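Local coordinates for protein amorpha-4,11-diene synthase (Artemisia annua, PDB 4GAX) that probably cyclises farnesyl diphosphate to a sesquiterpene in a metal-dependent reaction, as a member of the terpene synthase family, at residues 263-268 with 280-285; 309-314 with 355-360. One frame throughout, in Å; residues are numbered along the deposited sequence.

Overall arrangement
Both contacts are largely buried, their centres about 21 and 22 Å from the centre of the chain and on the same side of it, and neither is a surface contact. Contact 1 joins the end of helix 238-269 to the start of helix 282-292; contact 2 pairs helices 299-322 and 351-370. They share no helix yet meet directly: Cys-285 SG packs against Ala-310 CA at 3.6 Å, and Trp-265 CZ2 lies 3.7 Å from Thr-360 OG1. Their chemistry differs with position. The loop entering a helix brings a carboxylate to an indole N-H in contact 1, whereas contact 2, between segments wholly within helices, is held by aliphatic and aromatic carbon.

Contact 1: 263-268 with 280-285; sequences SKWWKA and DRIVEC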
ATOM      1  N   SER A 263      14.636  14.730  -3.936  1.00 20.75           N
ATOM      2  CA  SER A 263      15.864  14.508  -4.686  1.00 29.32           C
ATOM      3  C   SER A 263      16.917  15.513  -4.272  1.00 27.37           C
ATOM      4  O   SER A 263      18.093  15.158  -4.157  1.00 24.81           O
ATOM      5  CB  SER A 263      15.616  14.562  -6.200  1.00 31.87           C
ATOM      6  OG  SER A 263      14.715  13.535  -6.582  1.00 31.32           O
ATOM      7  N   LYS A 264      16.503  16.760  -4.042  1.00 22.48           N
ATOM      8  CA  LYS A 264      17.456  17.809  -3.636  1.00 31.22           C
ATOM      9  C   LYS A 264      17.999  17.544  -2.239  1.00 24.94           C
ATOM     10  O   LYS A 264      19.203  17.634  -2.003  1.00 29.04           O
ATOM     11  CB  LYS A 264      16.813  19.199  -3.687  1.00 35.53           C
ATOM     12  CG  LYS A 264      16.928  19.865  -5.041  1.00 54.24           C
ATOM     13  CD  LYS A 264      15.818  20.877  -5.266  1.00 61.08           C
ATOM     14  CE  LYS A 264      15.554  21.059  -6.751  1.00 61.24           C
ATOM     15  NZ  LYS A 264      14.511  22.088  -7.010  1.00 66.10           N
ATOM     16  N   TRP A 265      17.085  17.245  -1.320  1.00 23.66           N
ATOM     17  CA  TRP A 265      17.425  16.838   0.042  1.00 30.12           C
ATOM     18  C   TRP A 265      18.428  15.687   0.053  1.00 32.66           C
ATOM     19  O   TRP A 265      19.445  15.742   0.759  1.00 25.62           O
ATOM     20  CB  TRP A 265      16.146  16.403   0.750  1.00 24.29           C
ATOM     21  CG  TRP A 265      16.306  15.855   2.152  1.00 26.63           C
ATOM     22  CD1 TRP A 265      16.411  16.580   3.317  1.00 26.91           C
ATOM     23  CD2 TRP A 265      16.297  14.469   2.543  1.00 25.60           C
ATOM     24  NE1 TRP A 265      16.498  15.728   4.398  1.00 24.67           N
ATOM     25  CE2 TRP A 265      16.427  14.431   3.952  1.00 27.34           C
ATOM     26  CE3 TRP A 265      16.206  13.260   1.833  1.00 21.91           C
ATOM     27  CZ2 TRP A 265      16.455  13.228   4.667  1.00 21.88           C
ATOM     28  CZ3 TRP A 265      16.237  12.069   2.539  1.00 25.30           C
ATOM     29  CH2 TRP A 265      16.357  12.058   3.943  1.00 24.02           C
ATOM     30  N   TRP A 266      18.139  14.649  -0.731  1.00 26.12           N
ATOM     31  CA  TRP A 266      18.996  13.463  -0.789  1.00 26.69           C
ATOM     32  C   TRP A 266      20.355  13.785  -1.394  1.00 27.28           C
ATOM     33  O   TRP A 266      21.397  13.332  -0.904  1.00 25.71           O
ATOM     34  CB  TRP A 266      18.309  12.332  -1.590  1.00 24.72           C
ATOM     35  CG  TRP A 266      19.090  11.047  -1.572  1.00 24.99           C
ATOM     36  CD1 TRP A 266      19.657  10.407  -2.641  1.00 28.17           C
ATOM     37  CD2 TRP A 266      19.430  10.268  -0.413  1.00 20.25           C
ATOM     38  NE1 TRP A 266      20.308   9.265  -2.221  1.00 28.99           N
ATOM     39  CE2 TRP A 266      20.187   9.162  -0.858  1.00 29.67           C
ATOM     40  CE3 TRP A 266      19.171  10.401   0.959  1.00 33.70           C
ATOM     41  CZ2 TRP A 266      20.677   8.187   0.021  1.00 26.80           C
ATOM     42  CZ3 TRP A 266      19.648   9.435   1.826  1.00 32.83           C
ATOM     43  CH2 TRP A 266      20.395   8.338   1.354  1.00 30.19           C
ATOM     44  N   LYS A 267      20.346  14.557  -2.475  1.00 27.90           N
ATOM     45  CA  LYS A 267      21.587  14.929  -3.134  1.00 28.74           C
ATOM     46  C   LYS A 267      22.481  15.748  -2.205  1.00 32.38           C
ATOM     47  O   LYS A 267      23.707  15.670  -2.284  1.00 29.72           O
ATOM     48  CB  LYS A 267      21.306  15.720  -4.412  1.00 26.51           C
ATOM     49  CG  LYS A 267      22.579  16.260  -5.083  1.00 33.60           C
ATOM     50  CD  LYS A 267      22.247  17.134  -6.286  1.00 44.74           C
ATOM     51  CE  LYS A 267      23.503  17.793  -6.856  1.00 49.38           C
ATOM     52  NZ  LYS A 267      24.521  16.779  -7.232  1.00 53.43           N
ATOM     53  N   ALA A 268      21.873  16.529  -1.315  1.00 27.02           N
ATOM     54  CA  ALA A 268      22.660  17.332  -0.382  1.00 26.35           C
ATOM     55  C   ALA A 268      23.427  16.427   0.563  1.00 26.24           C
ATOM     56  O   ALA A 268      24.563  16.722   0.945  1.00 34.88           O
ATOM     57  CB  ALA A 268      21.752  18.255   0.409  1.00 31.02           C
ATOM     58  N   ASP A 280      22.002   4.338  -3.082  1.00 31.09           N
ATOM     59  CA  ASP A 280      21.447   5.592  -3.594  1.00 31.66           C
ATOM     60  C   ASP A 280      20.052   5.289  -4.166  1.00 33.33           C
ATOM     61  O   ASP A 280      19.913   4.989  -5.365  1.00 28.53           O
ATOM     62  CB  ASP A 280      22.369   6.162  -4.677  1.00 36.17           C
ATOM     63  CG  ASP A 280      21.947   7.548  -5.147  1.00 48.17           C
ATOM     64  OD1 ASP A 280      21.120   8.192  -4.464  1.00 47.40           O
ATOM     65  OD2 ASP A 280      22.455   8.000  -6.203  1.00 49.21           O
ATOM     66  N   ARG A 281      19.028   5.363  -3.313  1.00 28.81           N
ATOM     67  CA  ARG A 281      17.683   4.888  -3.666  1.00 24.35           C
ATOM     68  C   ARG A 281      16.547   5.835  -3.304  1.00 27.23           C
ATOM     69  O   ARG A 281      15.469   5.380  -2.872  1.00 25.77           O
ATOM     70  CB  ARG A 281      17.409   3.533  -3.000  1.00 31.53           C
ATOM     71  CG  ARG A 281      18.328   2.401  -3.479  1.00 37.19           C
ATOM     72  CD  ARG A 281      18.101   2.102  -4.955  1.00 49.52           C
ATOM     73  NE  ARG A 281      19.347   2.116  -5.722  1.00 59.79           N
ATOM     74  CZ  ARG A 281      20.135   1.060  -5.891  1.00 60.84           C
ATOM     75  NH1 ARG A 281      19.814  -0.102  -5.343  1.00 69.74           N
ATOM     76  NH2 ARG A 281      21.244   1.164  -6.606  1.00 62.86           N
ATOM     77  N   ILE A 282      16.740   7.135  -3.498  1.00 27.37           N
ATOM     78  CA  ILE A 282      15.687   8.065  -3.072  1.00 28.28           C
ATOM     79  C   ILE A 282      14.371   7.860  -3.845  1.00 26.30           C
ATOM     80  O   ILE A 282      13.284   7.999  -3.279  1.00 23.66           O
ATOM     81  CB  ILE A 282      16.148   9.539  -3.088  1.00 25.88           C
ATOM     82  CG1 ILE A 282      15.255  10.381  -2.176  1.00 22.54           C
ATOM     83  CG2 ILE A 282      16.160  10.102  -4.500  1.00 30.46           C
ATOM     84  CD1 ILE A 282      15.195   9.873  -0.718  1.00 28.44           C
ATOM     85  N   VAL A 283      14.464   7.488  -5.122  1.00 24.63           N
ATOM     86  CA  VAL A 283      13.262   7.300  -5.937  1.00 22.96           C
ATOM     87  C   VAL A 283      12.462   6.138  -5.370  1.00 23.97           C
ATOM     88  O   VAL A 283      11.235   6.204  -5.230  1.00 26.97           O
ATOM     89  CB  VAL A 283      13.600   7.024  -7.421  1.00 25.61           C
ATOM     90  CG1 VAL A 283      12.315   6.709  -8.212  1.00 25.82           C
ATOM     91  CG2 VAL A 283      14.325   8.219  -8.032  1.00 29.34           C
ATOM     92  N   GLU A 284      13.186   5.089  -5.010  1.00 23.66           N
ATOM     93  CA  GLU A 284      12.608   3.907  -4.384  1.00 30.99           C
ATOM     94  C   GLU A 284      11.950   4.191  -3.028  1.00 29.60           C
ATOM     95  O   GLU A 284      10.887   3.650  -2.717  1.00 26.45           O
ATOM     96  CB  GLU A 284      13.679   2.816  -4.268  1.00 23.16           C
ATOM     97  CG  GLU A 284      14.096   2.211  -5.629  1.00 37.63           C
ATOM     98  CD  GLU A 284      14.963   3.136  -6.511  1.00 42.17           C
ATOM     99  OE1 GLU A 284      15.529   4.136  -6.007  1.00 31.41           O
ATOM    100  OE2 GLU A 284      15.077   2.859  -7.728  1.00 45.93           O
ATOM    101  N   CYS A 285      12.561   5.047  -2.218  1.00 23.85           N
ATOM    102  CA  CYS A 285      11.960   5.376  -0.920  1.00 23.50           C
ATOM    103  C   CYS A 285      10.681   6.171  -1.145  1.00 19.63           C
ATOM    104  O   CYS A 285       9.675   5.963  -0.466  1.00 18.65           O
ATOM    105  CB  CYS A 285      12.928   6.183  -0.057  1.00 25.12           C
ATOM    106  SG  CYS A 285      14.452   5.282   0.377  1.00 28.82           S
TER
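Trp-266 NE1 donates to Asp-280 OD1 over 2.6 Å, a short bond with an N-H...O angle of 144°. The oxygen lies in the indole plane and is met nearly end-on, while the carboxylate is turned 26° from that plane. Tryptophan suits the place because one residue offers a polar edge to the loop and a broad apolar face to the helix that follows. Ile-282 uses that face: its CB sits 3.9 Å from the centroid of the five-membered ring of Trp-266, a CH-pi contact, and its CG1 comes within 3.7 Å of Trp-266 CB. With CG1 of Ile-282 swung opposite the backbone N (chi1 -159°), the branch runs back past the tryptophan stem, and CD1 reaches the edge of the second indole, 4.1 Å from Trp-265 CZ3. Through its CB and its longer CG1-CD1 branch the isoleucine thus touches both tryptophans, and Ala-310 of helix 299-322 packs against it as well.

Beside the bonded aspartate, Arg-281 occupies the N-cap position of helix 282-292. Its NE bonds back to Asp-280 O at 2.9 Å from above the carbonyl plane, and its NH1 reaches Phe-542 O. Asp-280 and Arg-281 fall in an Arg-Asp-Arg sequence that matches the RxR motif of plant terpene synthases, associated in relatives with handling of the diphosphate. A leucine in place of Trp-266 would probably leave Asp-280 OD1 without its indole donor and open a gap over Ile-282 where the ring now lies. The in-plane N-H bond probably fixes the rotation of the indole with its face laid over Ile-282, so that the hydrogen bond ties the loop, and the apolar face the first turn of helix 282-292, to helix 238-269.

Contact 2: 309-314 with 355-360; sequences IALVTL and KLFMDT
Leu-311 overlaps the backbone of Phe-357, its CD2 lying 3.8 Å from Phe-357 CA, where the two helices come nearest in these segments. This is antiparallel helix packing within the all-alpha class I terpene synthase fold: the segment axes run at 154° to each other and approach to 10.7 Å. In sequence, helix 299-322 carries, just beyond Leu-314, the aspartate-rich DDxxD motif that binds magnesium in this family.

The forked end of leucine suits its central place by splitting between neighbours. CD2 of Leu-311 crosses obliquely to Leu-356 CD2 at 3.7 Å, and CD1 meets Phe-357 CD1 at 4.0 Å while facing Thr-360. Leu-314, one helical turn on, adds its CD1 across Leu-356 CD2 at about a right angle. Leu-356 and Leu-314 also touch Phe-269 of helix 238-269. On the aromatic side, Phe-357 swings its ring out opposite the backbone N (chi1 177°), where it meets Trp-338 edge-to-face.

Thr-360 can face this apolar patch because its two branches divide the work. Its methyl CG2 stands 4.0 Å from Leu-311 CD1, the two side chains reaching tip to tip, while OG1 donates to Leu-356 O at 2.6 Å. That carbonyl also accepts from Thr-360 N, the hydroxyl and the amide arriving from opposite faces of its plane.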
ATOM      1  N   ILE A 309      12.007   6.504   5.464  1.00 19.93           N
ATOM      2  CA  ILE A 309      12.390   5.274   4.758  1.00 22.12           C
ATOM      3  C   ILE A 309      13.850   5.326   4.271  1.00 21.87           C
ATOM      4  O   ILE A 309      14.586   4.323   4.342  1.00 20.54           O
ATOM      5  CB  ILE A 309      11.399   4.947   3.609  1.00 27.87           C
ATOM      6  CG1 ILE A 309      10.026   4.644   4.205  1.00 21.73           C
ATOM      7  CG2 ILE A 309      11.894   3.765   2.770  1.00 25.29           C
ATOM      8  CD1 ILE A 309       8.878   4.585   3.181  1.00 22.38           C
ATOM      9  N   ALA A 310      14.291   6.496   3.806  1.00 19.92           N
ATOM     10  CA  ALA A 310      15.694   6.652   3.427  1.00 19.86           C
ATOM     11  C   ALA A 310      16.594   6.464   4.644  1.00 22.34           C
ATOM     12  O   ALA A 310      17.673   5.880   4.540  1.00 27.14           O
ATOM     13  CB  ALA A 310      15.936   8.013   2.789  1.00 24.29           C
ATOM     14  N   LEU A 311      16.143   6.934   5.809  1.00 19.58           N
ATOM     15  CA  LEU A 311      16.948   6.805   7.040  1.00 28.24           C
ATOM     16  C   LEU A 311      17.020   5.361   7.538  1.00 30.56           C
ATOM     17  O   LEU A 311      18.062   4.908   8.029  1.00 31.32           O
ATOM     18  CB  LEU A 311      16.382   7.694   8.141  1.00 29.45           C
ATOM     19  CG  LEU A 311      16.651   9.193   8.026  1.00 24.35           C
ATOM     20  CD1 LEU A 311      15.832   9.892   9.118  1.00 21.55           C
ATOM     21  CD2 LEU A 311      18.152   9.457   8.213  1.00 21.06           C
ATOM     22  N   VAL A 312      15.900   4.654   7.406  1.00 30.48           N
ATOM     23  CA  VAL A 312      15.802   3.241   7.749  1.00 32.01           C
ATOM     24  C   VAL A 312      16.735   2.417   6.871  1.00 27.95           C
ATOM     25  O   VAL A 312      17.440   1.526   7.342  1.00 35.28           O
ATOM     26  CB  VAL A 312      14.350   2.741   7.542  1.00 28.27           C
ATOM     27  CG1 VAL A 312      14.299   1.222   7.536  1.00 32.16           C
ATOM     28  CG2 VAL A 312      13.448   3.316   8.605  1.00 32.87           C
ATOM     29  N   THR A 313      16.718   2.721   5.582  1.00 31.41           N
ATOM     30  CA  THR A 313      17.580   2.055   4.623  1.00 39.48           C
ATOM     31  C   THR A 313      19.048   2.220   5.020  1.00 40.28           C
ATOM     32  O   THR A 313      19.807   1.245   5.020  1.00 36.01           O
ATOM     33  CB  THR A 313      17.330   2.604   3.202  1.00 42.10           C
ATOM     34  OG1 THR A 313      15.949   2.413   2.853  1.00 44.70           O
ATOM     35  CG2 THR A 313      18.206   1.899   2.189  1.00 48.36           C
ATOM     36  N   LEU A 314      19.442   3.443   5.379  1.00 32.39           N
ATOM     37  CA  LEU A 314      20.816   3.702   5.811  1.00 31.27           C
ATOM     38  C   LEU A 314      21.139   2.910   7.053  1.00 33.73           C
ATOM     39  O   LEU A 314      22.153   2.197   7.098  1.00 35.10           O
ATOM     40  CB  LEU A 314      21.024   5.187   6.119  1.00 34.75           C
ATOM     41  CG  LEU A 314      21.148   6.110   4.910  1.00 33.63           C
ATOM     42  CD1 LEU A 314      20.760   7.537   5.276  1.00 37.81           C
ATOM     43  CD2 LEU A 314      22.563   6.071   4.412  1.00 32.68           C
ATOM     44  N   LYS A 355      23.677  12.825  12.160  1.00 26.01           N
ATOM     45  CA  LYS A 355      23.325  14.216  11.851  1.00 21.27           C
ATOM     46  C   LYS A 355      22.099  14.338  10.951  1.00 19.74           C
ATOM     47  O   LYS A 355      21.190  15.135  11.228  1.00 27.75           O
ATOM     48  CB  LYS A 355      24.518  14.907  11.184  1.00 28.90           C
ATOM     49  CG  LYS A 355      24.256  16.348  10.746  1.00 30.02           C
ATOM     50  CD  LYS A 355      23.977  17.270  11.933  1.00 33.81           C
ATOM     51  CE  LYS A 355      23.863  18.735  11.474  1.00 34.31           C
ATOM     52  NZ  LYS A 355      22.951  19.524  12.353  1.00 29.16           N
ATOM     53  N   LEU A 356      22.069  13.570   9.863  1.00 23.02           N
ATOM     54  CA  LEU A 356      20.904  13.586   8.970  1.00 19.10           C
ATOM     55  C   LEU A 356      19.658  13.159   9.721  1.00 26.71           C
ATOM     56  O   LEU A 356      18.589  13.767   9.575  1.00 23.19           O
ATOM     57  CB  LEU A 356      21.117  12.651   7.772  1.00 25.37           C
ATOM     58  CG  LEU A 356      20.032  12.720   6.687  1.00 24.06           C
ATOM     59  CD1 LEU A 356      20.174  14.008   5.879  1.00 27.82           C
ATOM     60  CD2 LEU A 356      20.108  11.498   5.768  1.00 26.90           C
ATOM     61  N   PHE A 357      19.797  12.100  10.514  1.00 22.37           N
ATOM     62  CA  PHE A 357      18.696  11.573  11.322  1.00 22.03           C
ATOM     63  C   PHE A 357      18.190  12.627  12.318  1.00 22.04           C
ATOM     64  O   PHE A 357      16.994  12.893  12.393  1.00 20.74           O
ATOM     65  CB  PHE A 357      19.197  10.328  12.061  1.00 22.76           C
ATOM     66  CG  PHE A 357      18.198   9.709  12.998  1.00 24.10           C
ATOM     67  CD1 PHE A 357      17.418   8.638  12.595  1.00 24.52           C
ATOM     68  CD2 PHE A 357      18.083  10.152  14.307  1.00 21.05           C
ATOM     69  CE1 PHE A 357      16.523   8.045  13.474  1.00 23.87           C
ATOM     70  CE2 PHE A 357      17.178   9.561  15.178  1.00 26.18           C
ATOM     71  CZ  PHE A 357      16.399   8.516  14.760  1.00 28.98           C
ATOM     72  N   MET A 358      19.100  13.222  13.086  1.00 22.10           N
ATOM     73  CA  MET A 358      18.704  14.174  14.113  1.00 22.56           C
ATOM     74  C   MET A 358      18.069  15.422  13.501  1.00 26.22           C
ATOM     75  O   MET A 358      17.068  15.912  14.019  1.00 22.57           O
ATOM     76  CB  MET A 358      19.892  14.547  15.015  1.00 24.92           C
ATOM     77  CG  MET A 358      20.205  13.492  16.072  1.00 33.48           C
ATOM     78  SD  MET A 358      18.873  13.314  17.278  1.00 38.84           S
ATOM     79  CE  MET A 358      18.643  11.564  17.295  1.00121.66           C
ATOM     80  N   ASP A 359      18.644  15.917  12.403  1.00 23.95           N
ATOM     81  CA  ASP A 359      18.105  17.083  11.689  1.00 24.90           C
ATOM     82  C   ASP A 359      16.716  16.793  11.153  1.00 22.47           C
ATOM     83  O   ASP A 359      15.842  17.663  11.133  1.00 22.27           O
ATOM     84  CB  ASP A 359      18.991  17.462  10.495  1.00 20.85           C
ATOM     85  CG  ASP A 359      20.249  18.229  10.901  1.00 31.34           C
ATOM     86  OD1 ASP A 359      20.422  18.547  12.100  1.00 28.81           O
ATOM     87  OD2 ASP A 359      21.066  18.527  10.003  1.00 33.62           O
ATOM     88  N   THR A 360      16.518  15.574  10.667  1.00 22.32           N
ATOM     89  CA  THR A 360      15.242  15.219  10.065  1.00 19.49           C
ATOM     90  C   THR A 360      14.147  15.134  11.130  1.00 24.29           C
ATOM     91  O   THR A 360      13.051  15.705  10.981  1.00 19.04           O
ATOM     92  CB  THR A 360      15.355  13.878   9.298  1.00 27.29           C
ATOM     93  OG1 THR A 360      16.333  13.999   8.248  1.00 25.87           O
ATOM     94  CG2 THR A 360      14.027  13.492   8.703  1.00 29.04           C
TER